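Local coordinates for 3'-5'-exonuclease (Saccharomyces cerevisiae, PDB 3E2V), which probably cuts double-stranded DNA as a magnesium-dependent endonuclease and trims it from the 3' end as an exonuclease of the TatD family, at residues V41-R46 and N357-M362; V179-Q184 and Q212-F217; F221-D226 and G240-H245. All blocks are in the same frame, centred on the assembly; numbering follows the deposited sequence.

Contact 1 (V41-R46 and N357-M362)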
loop_
_atom_site.group_PDB
_atom_site.type_symbol
_atom_site.label_atom_id
_atom_site.label_comp_id
_atom_site.label_asym_id
_atom_site.label_seq_id
_atom_site.Cartn_x
_atom_site.Cartn_y
_atom_site.Cartn_z
ATOM N N VAL A 41 -17.278 7.526 -6.151
ATOM C CA VAL A 41 -17.216 7.903 -7.567
ATOM C C VAL A 41 -16.852 9.394 -7.704
ATOM O O VAL A 41 -15.945 9.736 -8.465
ATOM C CB VAL A 41 -18.478 7.467 -8.375
ATOM C CG1 VAL A 41 -18.460 8.070 -9.763
ATOM C CG2 VAL A 41 -18.529 5.948 -8.474
ATOM N N LYS A 42 -17.487 10.265 -6.921
ATOM C CA LYS A 42 -17.103 11.692 -6.903
ATOM C C LYS A 42 -15.663 11.907 -6.414
ATOM O O LYS A 42 -14.942 12.784 -6.919
ATOM C CB LYS A 42 -18.081 12.533 -6.070
ATOM C CG LYS A 42 -19.369 12.811 -6.823
ATOM C CD LYS A 42 -20.390 13.459 -5.915
ATOM C CE LYS A 42 -21.762 13.518 -6.572
ATOM N NZ LYS A 42 -21.952 14.793 -7.301
ATOM N N LEU A 43 -15.249 11.091 -5.454
ATOM C CA LEU A 43 -13.879 11.081 -5.005
ATOM C C LEU A 43 -12.925 10.822 -6.174
ATOM O O LEU A 43 -11.883 11.480 -6.300
ATOM C CB LEU A 43 -13.691 10.001 -3.939
ATOM C CG LEU A 43 -12.279 9.847 -3.400
ATOM C CD1 LEU A 43 -12.273 9.897 -1.894
ATOM C CD2 LEU A 43 -11.625 8.596 -3.957
ATOM N N LEU A 44 -13.270 9.851 -7.012
ATOM C CA LEU A 44 -12.423 9.520 -8.153
ATOM C C LEU A 44 -12.440 10.635 -9.190
ATOM O O LEU A 44 -11.409 10.905 -9.806
ATOM C CB LEU A 44 -12.814 8.157 -8.739
ATOM C CG LEU A 44 -12.550 6.965 -7.798
ATOM C CD1 LEU A 44 -13.290 5.704 -8.255
ATOM C CD2 LEU A 44 -11.048 6.669 -7.607
ATOM N N GLU A 45 -13.586 11.280 -9.363
ATOM C CA GLU A 45 -13.689 12.460 -10.229
ATOM C C GLU A 45 -12.792 13.603 -9.742
ATOM O O GLU A 45 -12.115 14.260 -10.551
ATOM C CB GLU A 45 -15.159 12.897 -10.365
ATOM C CG GLU A 45 -15.993 11.851 -11.098
ATOM C CD GLU A 45 -17.498 12.110 -11.107
ATOM O OE1 GLU A 45 -17.978 13.033 -10.417
ATOM O OE2 GLU A 45 -18.196 11.366 -11.833
ATOM N N ARG A 46 -12.757 13.840 -8.430
ATOM C CA ARG A 46 -11.867 14.857 -7.852
ATOM C C ARG A 46 -10.405 14.513 -8.137
ATOM O O ARG A 46 -9.612 15.388 -8.514
ATOM C CB ARG A 46 -12.072 15.012 -6.345
ATOM C CG ARG A 46 -13.390 15.667 -5.984
ATOM C CD ARG A 46 -13.459 15.981 -4.520
ATOM N NE ARG A 46 -13.638 14.820 -3.630
ATOM C CZ ARG A 46 -14.812 14.249 -3.370
ATOM N NH1 ARG A 46 -15.923 14.645 -4.003
ATOM N NH2 ARG A 46 -14.868 13.237 -2.510
ATOM N N ASN A 357 -8.549 12.211 4.172
ATOM C CA ASN A 357 -7.646 12.441 3.045
ATOM C C ASN A 357 -8.165 11.768 1.772
ATOM O O ASN A 357 -8.989 10.849 1.838
ATOM C CB ASN A 357 -6.228 11.986 3.403
ATOM C CG ASN A 357 -5.181 12.581 2.492
ATOM O OD1 ASN A 357 -5.419 13.587 1.807
ATOM N ND2 ASN A 357 -4.015 11.947 2.461
ATOM N N GLU A 358 -7.710 12.246 0.610
ATOM C CA GLU A 358 -8.162 11.716 -0.668
ATOM C C GLU A 358 -7.024 11.581 -1.668
ATOM O O GLU A 358 -6.016 12.292 -1.549
ATOM C CB GLU A 358 -9.230 12.620 -1.288
ATOM C CG GLU A 358 -10.477 12.802 -0.437
ATOM C CD GLU A 358 -11.648 13.376 -1.226
ATOM O OE1 GLU A 358 -11.481 13.671 -2.426
ATOM O OE2 GLU A 358 -12.738 13.562 -0.632
ATOM N N PRO A 359 -7.195 10.703 -2.672
ATOM C CA PRO A 359 -6.161 10.594 -3.722
ATOM C C PRO A 359 -5.924 11.895 -4.507
ATOM O O PRO A 359 -4.832 12.070 -5.080
ATOM C CB PRO A 359 -6.689 9.469 -4.634
ATOM C CG PRO A 359 -8.169 9.389 -4.334
ATOM C CD PRO A 359 -8.300 9.739 -2.872
ATOM N N CYS A 360 -6.890 12.815 -4.535
ATOM C CA CYS A 360 -6.640 14.083 -5.230
ATOM C C CYS A 360 -5.553 14.910 -4.568
ATOM O O CYS A 360 -5.131 15.946 -5.114
ATOM C CB CYS A 360 -7.904 14.943 -5.379
ATOM S SG CYS A 360 -8.626 15.558 -3.837
ATOM N N ASN A 361 -5.092 14.472 -3.403
ATOM C CA ASN A 361 -4.023 15.164 -2.698
ATOM C C ASN A 361 -2.623 14.643 -3.025
ATOM O O ASN A 361 -1.646 15.029 -2.388
ATOM C CB ASN A 361 -4.296 15.172 -1.192
ATOM C CG ASN A 361 -5.435 16.111 -0.831
ATOM O OD1 ASN A 361 -5.819 16.962 -1.632
ATOM N ND2 ASN A 361 -6.003 15.935 0.346
ATOM N N MET A 362 -2.528 13.809 -4.054
ATOM C CA MET A 362 -1.218 13.402 -4.588
ATOM C C MET A 362 -0.321 14.603 -4.874
ATOM O O MET A 362 0.872 14.597 -4.562
ATOM C CB MET A 362 -1.412 12.572 -5.858
ATOM C CG MET A 362 -1.731 11.105 -5.547
ATOM S SD MET A 362 -0.351 10.106 -4.773
ATOM C CE MET A 362 0.661 9.857 -6.287
HETATM O O HOH W 1 -9.976 12.563 -4.501
#
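R46 and E358 form a buried salt bridge that ties helix 40-49 to the turn ahead of helix 362-373. The R46 side chain starts at CB, 4.3 Å from C360 CB, and its CD passes 3.7 Å from E358 OE1. A bend at chi3 (-73°) turns the guanidinium so that it meets the carboxylate side-on, one nitrogen per oxygen. R46 NE donates to the syn lone pair of E358 OE1 at 2.7 Å, almost straight at 176°. R46 NH2 reaches E358 OE2 at 2.9 Å along a more bent path (138°), tilted from both planes. One face of the guanidinium, near its rim, lies over K42 O and L43 CA of its own helix. Each charge has a second partner, D39 for R46 and R356 for E358. An ordered water donates to L43 O and E358 OE1 and accepts from C360 N. Beside the ion pair, L43 splits its methyls: CD1 packs 3.6 Å from E358 CD, and CD2 lies 3.6 Å from P359 CG, the leucine and proline side chains crossing at about a right angle. P359 also touches D16 of strand 14-16, the first strand of the barrel sheet, while R46, E358 and C360 pack on M352 of strand 351-353.

Contact 2 (V179-Q184 and Q212-F217)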
loop_
_atom_site.group_PDB
_atom_site.type_symbol
_atom_site.label_atom_id
_atom_site.label_comp_id
_atom_site.label_asym_id
_atom_site.label_seq_id
_atom_site.Cartn_x
_atom_site.Cartn_y
_atom_site.Cartn_z
ATOM N N VAL A 179 5.849 -15.761 10.669
ATOM C CA VAL A 179 5.546 -17.000 9.945
ATOM C C VAL A 179 4.688 -16.749 8.697
ATOM O O VAL A 179 4.989 -17.270 7.617
ATOM C CB VAL A 179 4.874 -18.055 10.844
ATOM C CG1 VAL A 179 4.488 -19.271 10.023
ATOM C CG2 VAL A 179 5.828 -18.477 11.946
ATOM N N PHE A 180 3.628 -15.957 8.842
ATOM C CA PHE A 180 2.707 -15.762 7.721
ATOM C C PHE A 180 3.151 -14.715 6.705
ATOM O O PHE A 180 2.717 -14.759 5.567
ATOM C CB PHE A 180 1.266 -15.635 8.224
ATOM C CG PHE A 180 0.747 -16.934 8.741
ATOM C CD1 PHE A 180 0.437 -17.955 7.846
ATOM C CD2 PHE A 180 0.691 -17.188 10.108
ATOM C CE1 PHE A 180 0.008 -19.212 8.314
ATOM C CE2 PHE A 180 0.280 -18.442 10.587
ATOM C CZ PHE A 180 -0.048 -19.447 9.699
ATOM N N PHE A 181 4.049 -13.813 7.100
ATOM C CA PHE A 181 4.758 -13.006 6.090
ATOM C C PHE A 181 5.568 -13.955 5.197
ATOM O O PHE A 181 5.482 -13.904 3.958
ATOM C CB PHE A 181 5.647 -11.977 6.794
ATOM C CG PHE A 181 6.497 -11.119 5.880
ATOM C CD1 PHE A 181 6.058 -10.716 4.608
ATOM C CD2 PHE A 181 7.707 -10.636 6.348
ATOM C CE1 PHE A 181 6.866 -9.888 3.811
ATOM C CE2 PHE A 181 8.511 -9.811 5.581
ATOM C CZ PHE A 181 8.103 -9.424 4.316
ATOM N N GLU A 182 6.349 -14.829 5.830
ATOM C CA GLU A 182 7.199 -15.726 5.069
ATOM C C GLU A 182 6.415 -16.715 4.206
ATOM O O GLU A 182 6.778 -16.932 3.053
ATOM C CB GLU A 182 8.176 -16.464 5.985
ATOM C CG GLU A 182 9.077 -17.430 5.215
ATOM C CD GLU A 182 10.255 -17.907 6.030
ATOM O OE1 GLU A 182 10.645 -17.228 7.003
ATOM O OE2 GLU A 182 10.794 -18.976 5.679
ATOM N N GLU A 183 5.328 -17.286 4.727
ATOM C CA GLU A 183 4.539 -18.219 3.916
ATOM C C GLU A 183 3.907 -17.521 2.701
ATOM O O GLU A 183 3.826 -18.098 1.611
ATOM C CB GLU A 183 3.461 -18.949 4.744
ATOM C CG GLU A 183 4.049 -19.888 5.802
ATOM C CD GLU A 183 4.992 -20.952 5.205
ATOM O OE1 GLU A 183 4.591 -21.667 4.246
ATOM O OE2 GLU A 183 6.141 -21.071 5.698
ATOM N N GLN A 184 3.474 -16.274 2.886
ATOM C CA GLN A 184 2.972 -15.506 1.744
ATOM C C GLN A 184 4.058 -15.165 0.738
ATOM O O GLN A 184 3.814 -15.160 -0.467
ATOM C CB GLN A 184 2.226 -14.254 2.225
ATOM C CG GLN A 184 0.882 -14.607 2.886
ATOM C CD GLN A 184 0.143 -13.368 3.337
ATOM O OE1 GLN A 184 -0.671 -12.825 2.588
ATOM N NE2 GLN A 184 0.464 -12.875 4.541
ATOM N N GLN A 212 15.839 -9.363 7.447
ATOM C CA GLN A 212 16.304 -10.729 7.633
ATOM C C GLN A 212 15.468 -11.721 6.806
ATOM O O GLN A 212 16.013 -12.612 6.150
ATOM C CB GLN A 212 16.270 -11.097 9.117
ATOM C CG GLN A 212 16.859 -12.468 9.411
ATOM C CD GLN A 212 16.805 -12.826 10.881
ATOM O OE1 GLN A 212 17.780 -13.340 11.435
ATOM N NE2 GLN A 212 15.664 -12.583 11.519
ATOM N N ILE A 213 14.143 -11.575 6.836
ATOM C CA ILE A 213 13.288 -12.483 6.077
ATOM C C ILE A 213 13.467 -12.259 4.577
ATOM O O ILE A 213 13.669 -13.213 3.804
ATOM C CB ILE A 213 11.824 -12.308 6.494
ATOM C CG1 ILE A 213 11.627 -12.918 7.880
ATOM C CG2 ILE A 213 10.889 -13.003 5.509
ATOM C CD1 ILE A 213 10.358 -12.486 8.601
ATOM N N LEU A 214 13.407 -11.003 4.144
ATOM C CA LEU A 214 13.536 -10.732 2.719
ATOM C C LEU A 214 14.885 -11.129 2.134
ATOM O O LEU A 214 14.954 -11.562 0.972
ATOM C CB LEU A 214 13.240 -9.256 2.414
ATOM C CG LEU A 214 11.770 -8.879 2.596
ATOM C CD1 LEU A 214 11.619 -7.364 2.571
ATOM C CD2 LEU A 214 10.917 -9.499 1.501
ATOM N N GLU A 215 15.948 -10.973 2.920
ATOM C CA GLU A 215 17.287 -11.314 2.428
ATOM C C GLU A 215 17.373 -12.776 2.017
ATOM O O GLU A 215 18.071 -13.102 1.031
ATOM C CB GLU A 215 18.355 -10.984 3.466
ATOM C CG GLU A 215 19.775 -11.115 2.951
ATOM C CD GLU A 215 20.364 -12.503 3.187
ATOM O OE1 GLU A 215 19.697 -13.360 3.811
ATOM O OE2 GLU A 215 21.516 -12.733 2.747
ATOM N N ARG A 216 16.683 -13.655 2.754
ATOM C CA ARG A 216 16.694 -15.076 2.385
ATOM C C ARG A 216 16.078 -15.323 1.009
ATOM O O ARG A 216 16.536 -16.189 0.261
ATOM C CB ARG A 216 16.015 -15.941 3.447
ATOM C CG ARG A 216 16.828 -16.009 4.719
ATOM C CD ARG A 216 16.418 -17.190 5.589
ATOM N NE ARG A 216 14.978 -17.243 5.816
ATOM C CZ ARG A 216 14.342 -16.618 6.808
ATOM N NH1 ARG A 216 15.007 -15.896 7.709
ATOM N NH2 ARG A 216 13.033 -16.722 6.906
ATOM N N PHE A 217 15.041 -14.555 0.661
ATOM C CA PHE A 217 14.440 -14.655 -0.660
ATOM C C PHE A 217 15.261 -13.929 -1.741
ATOM O O PHE A 217 15.239 -14.323 -2.900
ATOM C CB PHE A 217 13.026 -14.071 -0.618
ATOM C CG PHE A 217 12.025 -14.942 0.102
ATOM C CD1 PHE A 217 11.216 -15.841 -0.611
ATOM C CD2 PHE A 217 11.900 -14.891 1.492
ATOM C CE1 PHE A 217 10.294 -16.659 0.059
ATOM C CE2 PHE A 217 10.962 -15.693 2.161
ATOM C CZ PHE A 217 10.173 -16.584 1.447
#
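F181 and E182 both hold CG anti to the backbone nitrogen (chi1 177° and 179°), which sends a ring and an extended carboxylate chain across to helix 207-219. Helices 174-187 and 207-219 are neighbours on the outside of the TIM barrel, with the short helix 192-195 and strand 199-204 between them in the sequence. Their short segments run nearly parallel, crossing at -21° with axes 10.7 Å apart, a separation filled by large side chains. On the side facing the barrel, the F181 ring is gripped by two aliphatic neighbours. Its CD2 lies 3.9 Å from I213 CD1, while CZ meets L214 CD2 at 4.0 Å with the leucine side chain roughly at right angles to the phenylalanine. The same ring also touches I162 and L164 of strand 156-165, so the layer joins both helices to the barrel wall. Toward the surface, E182 runs across to R216 and forms a salt bridge from OE1 to NH2, with OE1 at the guanidinium edge. The modelled separation of these atoms is implausibly short, so the finer geometry there is doubtful. I213 separates the F181 ring from the ion pair; further along the helices, the F217 ring takes the aliphatic part of the glutamate at its edge: E182 CG lies in the ring plane, 4.0 Å from F217 CE2, and E182 O is 3.8 Å from F217 CZ.

Contact 3 (F221-D226 and G240-H245)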
loop_
_atom_site.group_PDB
_atom_site.type_symbol
_atom_site.label_atom_id
_atom_site.label_comp_id
_atom_site.label_asym_id
_atom_site.label_seq_id
_atom_site.Cartn_x
_atom_site.Cartn_y
_atom_site.Cartn_z
ATOM N N PHE A 221 16.816 -19.565 -0.804
ATOM C CA PHE A 221 16.936 -20.605 0.232
ATOM C C PHE A 221 16.049 -21.781 -0.115
ATOM O O PHE A 221 15.109 -21.653 -0.893
ATOM C CB PHE A 221 16.572 -20.069 1.622
ATOM C CG PHE A 221 15.098 -19.846 1.810
ATOM C CD1 PHE A 221 14.311 -20.763 2.495
ATOM C CD2 PHE A 221 14.500 -18.715 1.266
ATOM C CE1 PHE A 221 12.935 -20.535 2.649
ATOM C CE2 PHE A 221 13.146 -18.487 1.404
ATOM C CZ PHE A 221 12.363 -19.384 2.103
ATOM N N THR A 222 16.347 -22.923 0.500
ATOM C CA THR A 222 15.618 -24.154 0.249
ATOM C C THR A 222 14.784 -24.527 1.469
ATOM O O THR A 222 15.294 -24.559 2.588
ATOM C CB THR A 222 16.597 -25.294 -0.130
ATOM O OG1 THR A 222 17.322 -24.900 -1.298
ATOM C CG2 THR A 222 15.840 -26.588 -0.440
ATOM N N ASP A 223 13.494 -24.770 1.230
ATOM C CA ASP A 223 12.554 -25.126 2.289
ATOM C C ASP A 223 12.278 -26.625 2.210
ATOM O O ASP A 223 11.342 -27.054 1.541
ATOM C CB ASP A 223 11.255 -24.334 2.119
ATOM C CG ASP A 223 10.214 -24.669 3.179
ATOM O OD1 ASP A 223 10.544 -25.261 4.222
ATOM O OD2 ASP A 223 9.035 -24.339 2.953
ATOM N N GLU A 224 13.098 -27.397 2.917
ATOM C CA GLU A 224 12.964 -28.844 2.962
ATOM C C GLU A 224 11.691 -29.250 3.708
ATOM O O GLU A 224 10.914 -30.060 3.197
ATOM C CB GLU A 224 14.194 -29.477 3.633
ATOM N N LYS A 225 11.472 -28.661 4.885
ATOM C CA LYS A 225 10.364 -29.064 5.765
ATOM C C LYS A 225 8.967 -28.758 5.224
ATOM O O LYS A 225 8.052 -29.564 5.384
ATOM C CB LYS A 225 10.531 -28.487 7.178
ATOM C CG LYS A 225 10.548 -26.968 7.245
ATOM C CD LYS A 225 10.736 -26.451 8.666
ATOM C CE LYS A 225 10.618 -24.934 8.694
ATOM N NZ LYS A 225 10.902 -24.376 10.048
ATOM N N ASP A 226 8.793 -27.601 4.589
ATOM C CA ASP A 226 7.488 -27.227 4.014
ATOM C C ASP A 226 6.318 -27.523 4.968
ATOM O O ASP A 226 5.372 -28.239 4.613
ATOM C CB ASP A 226 7.290 -27.901 2.649
ATOM C CG ASP A 226 6.102 -27.334 1.864
ATOM O OD1 ASP A 226 5.641 -26.195 2.155
ATOM O OD2 ASP A 226 5.640 -28.026 0.939
ATOM N N GLY A 240 12.096 -27.034 -3.759
ATOM C CA GLY A 240 11.916 -26.274 -2.525
ATOM C C GLY A 240 12.734 -24.989 -2.462
ATOM O O GLY A 240 12.813 -24.355 -1.404
ATOM N N PHE A 241 13.383 -24.650 -3.580
ATOM C CA PHE A 241 14.237 -23.461 -3.657
ATOM C C PHE A 241 13.411 -22.220 -3.994
ATOM O O PHE A 241 12.797 -22.126 -5.067
ATOM C CB PHE A 241 15.351 -23.663 -4.692
ATOM C CG PHE A 241 16.332 -22.521 -4.774
ATOM C CD1 PHE A 241 17.206 -22.259 -3.741
ATOM C CD2 PHE A 241 16.396 -21.743 -5.917
ATOM C CE1 PHE A 241 18.134 -21.215 -3.821
ATOM C CE2 PHE A 241 17.313 -20.693 -6.009
ATOM C CZ PHE A 241 18.183 -20.432 -4.957
ATOM N N TYR A 242 13.416 -21.283 -3.052
ATOM C CA TYR A 242 12.717 -20.001 -3.171
ATOM C C TYR A 242 13.723 -18.876 -3.400
ATOM O O TYR A 242 14.608 -18.666 -2.571
ATOM C CB TYR A 242 11.942 -19.706 -1.895
ATOM C CG TYR A 242 10.731 -20.596 -1.720
ATOM C CD1 TYR A 242 9.529 -20.278 -2.342
ATOM C CD2 TYR A 242 10.799 -21.760 -0.958
ATOM C CE1 TYR A 242 8.413 -21.082 -2.207
ATOM C CE2 TYR A 242 9.689 -22.576 -0.812
ATOM C CZ TYR A 242 8.498 -22.224 -1.438
ATOM O OH TYR A 242 7.384 -23.016 -1.299
ATOM N N LYS A 243 13.561 -18.139 -4.498
ATOM C CA LYS A 243 14.379 -16.951 -4.747
ATOM C C LYS A 243 13.589 -15.956 -5.579
ATOM O O LYS A 243 12.993 -16.340 -6.581
ATOM C CB LYS A 243 15.703 -17.309 -5.477
ATOM C CG LYS A 243 16.651 -16.132 -5.606
ATOM C CD LYS A 243 17.917 -16.495 -6.376
ATOM C CE LYS A 243 18.870 -15.299 -6.358
ATOM N NZ LYS A 243 20.073 -15.530 -7.231
ATOM N N PHE A 244 13.600 -14.683 -5.191
ATOM C CA PHE A 244 12.938 -13.682 -6.014
ATOM C C PHE A 244 13.545 -13.620 -7.417
ATOM O O PHE A 244 14.768 -13.671 -7.600
ATOM C CB PHE A 244 13.059 -12.289 -5.412
ATOM C CG PHE A 244 12.331 -12.081 -4.109
ATOM C CD1 PHE A 244 11.134 -12.738 -3.792
ATOM C CD2 PHE A 244 12.818 -11.134 -3.227
ATOM C CE1 PHE A 244 10.471 -12.481 -2.564
ATOM C CE2 PHE A 244 12.158 -10.868 -2.013
ATOM C CZ PHE A 244 10.976 -11.536 -1.690
ATOM N N HIS A 245 12.671 -13.476 -8.409
ATOM C CA HIS A 245 13.117 -13.172 -9.755
ATOM C C HIS A 245 14.017 -11.930 -9.751
ATOM O O HIS A 245 13.747 -10.990 -9.001
ATOM C CB HIS A 245 11.892 -12.908 -10.630
ATOM C CG HIS A 245 12.199 -12.856 -12.093
ATOM N ND1 HIS A 245 12.689 -11.728 -12.710
ATOM C CD2 HIS A 245 12.078 -13.793 -13.066
ATOM C CE1 HIS A 245 12.873 -11.972 -13.996
ATOM N NE2 HIS A 245 12.508 -13.216 -14.238
HETATM O O HOH W 2 7.561 -24.664 0.808
#
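A two-stranded antiparallel ribbon, F221-T222 against F241-Y242, projects from the TIM barrel just after helix 207-219, its strands joined by a long irregular connection. F221 and Y242 are the hydrogen-bonded pair: F221 N donates to Y242 O at 3.0 Å, and Y242 N returns a nearly linear bond to F221 O at 2.8 Å (169°). The next such bond runs from D223 N to G240 O, also 2.8 Å long, so pairing continues past the ends of the strands. Between them lies the non-hydrogen-bonded pair T222 and F241, brought close enough for the alpha carbons of T222 and F241 to make C-H...O contacts with G240 O and F221 O respectively.

The ribbon's two faces differ. On the exposed one, T222 OG1 sits at the edge of the F241 ring, near CD1. On the other, F221 puts CG in the crowded position between backbone nitrogen and carbonyl carbon (chi1 73°), which brings its ring beside Y242. The planes are only 26° apart, but the rings are slid so far that they barely overlap, with centroids 5.7 Å apart; the closer packing is F221 CE2 on Y242 CB, at 3.7 Å. F217 of helix 207-219 packs edge-to-face with F221, seating this face on the barrel's outer helices.

Beyond the strand, D223 CB touches the edge of the tyrosine ring at Y242 CE2, 3.8 Å away. D223 OD1 accepts from D226 N, an Asx motif, while OD2 is salt-bridged to K186. A water links the two segments here, donating to D223 OD2 at 2.6 Å and lying 2.7 Å from Y242 OH.

In the fold
Contacts 2 and 3 form one continuous patch, with centres about 10 Å apart, whereas contact 1 lies on the opposite side of the chain's centre, its centre about 34 Å from that of contact 2. Contact 1 is buried and joins parts distant in sequence by a salt bridge, a bridging water and leucine-proline packing. Contact 2 is likewise buried and mostly hydrophobic, with an ion pair at its outer margin. Contact 3 is partly exposed and depends on backbone pairing. Helix 207-219 connects the last two: it leads directly into strand 221-222, and F217 O probably accepts from F244 N. Contacts 2 and 3 are both nested within the chain loop that contact 1 closes.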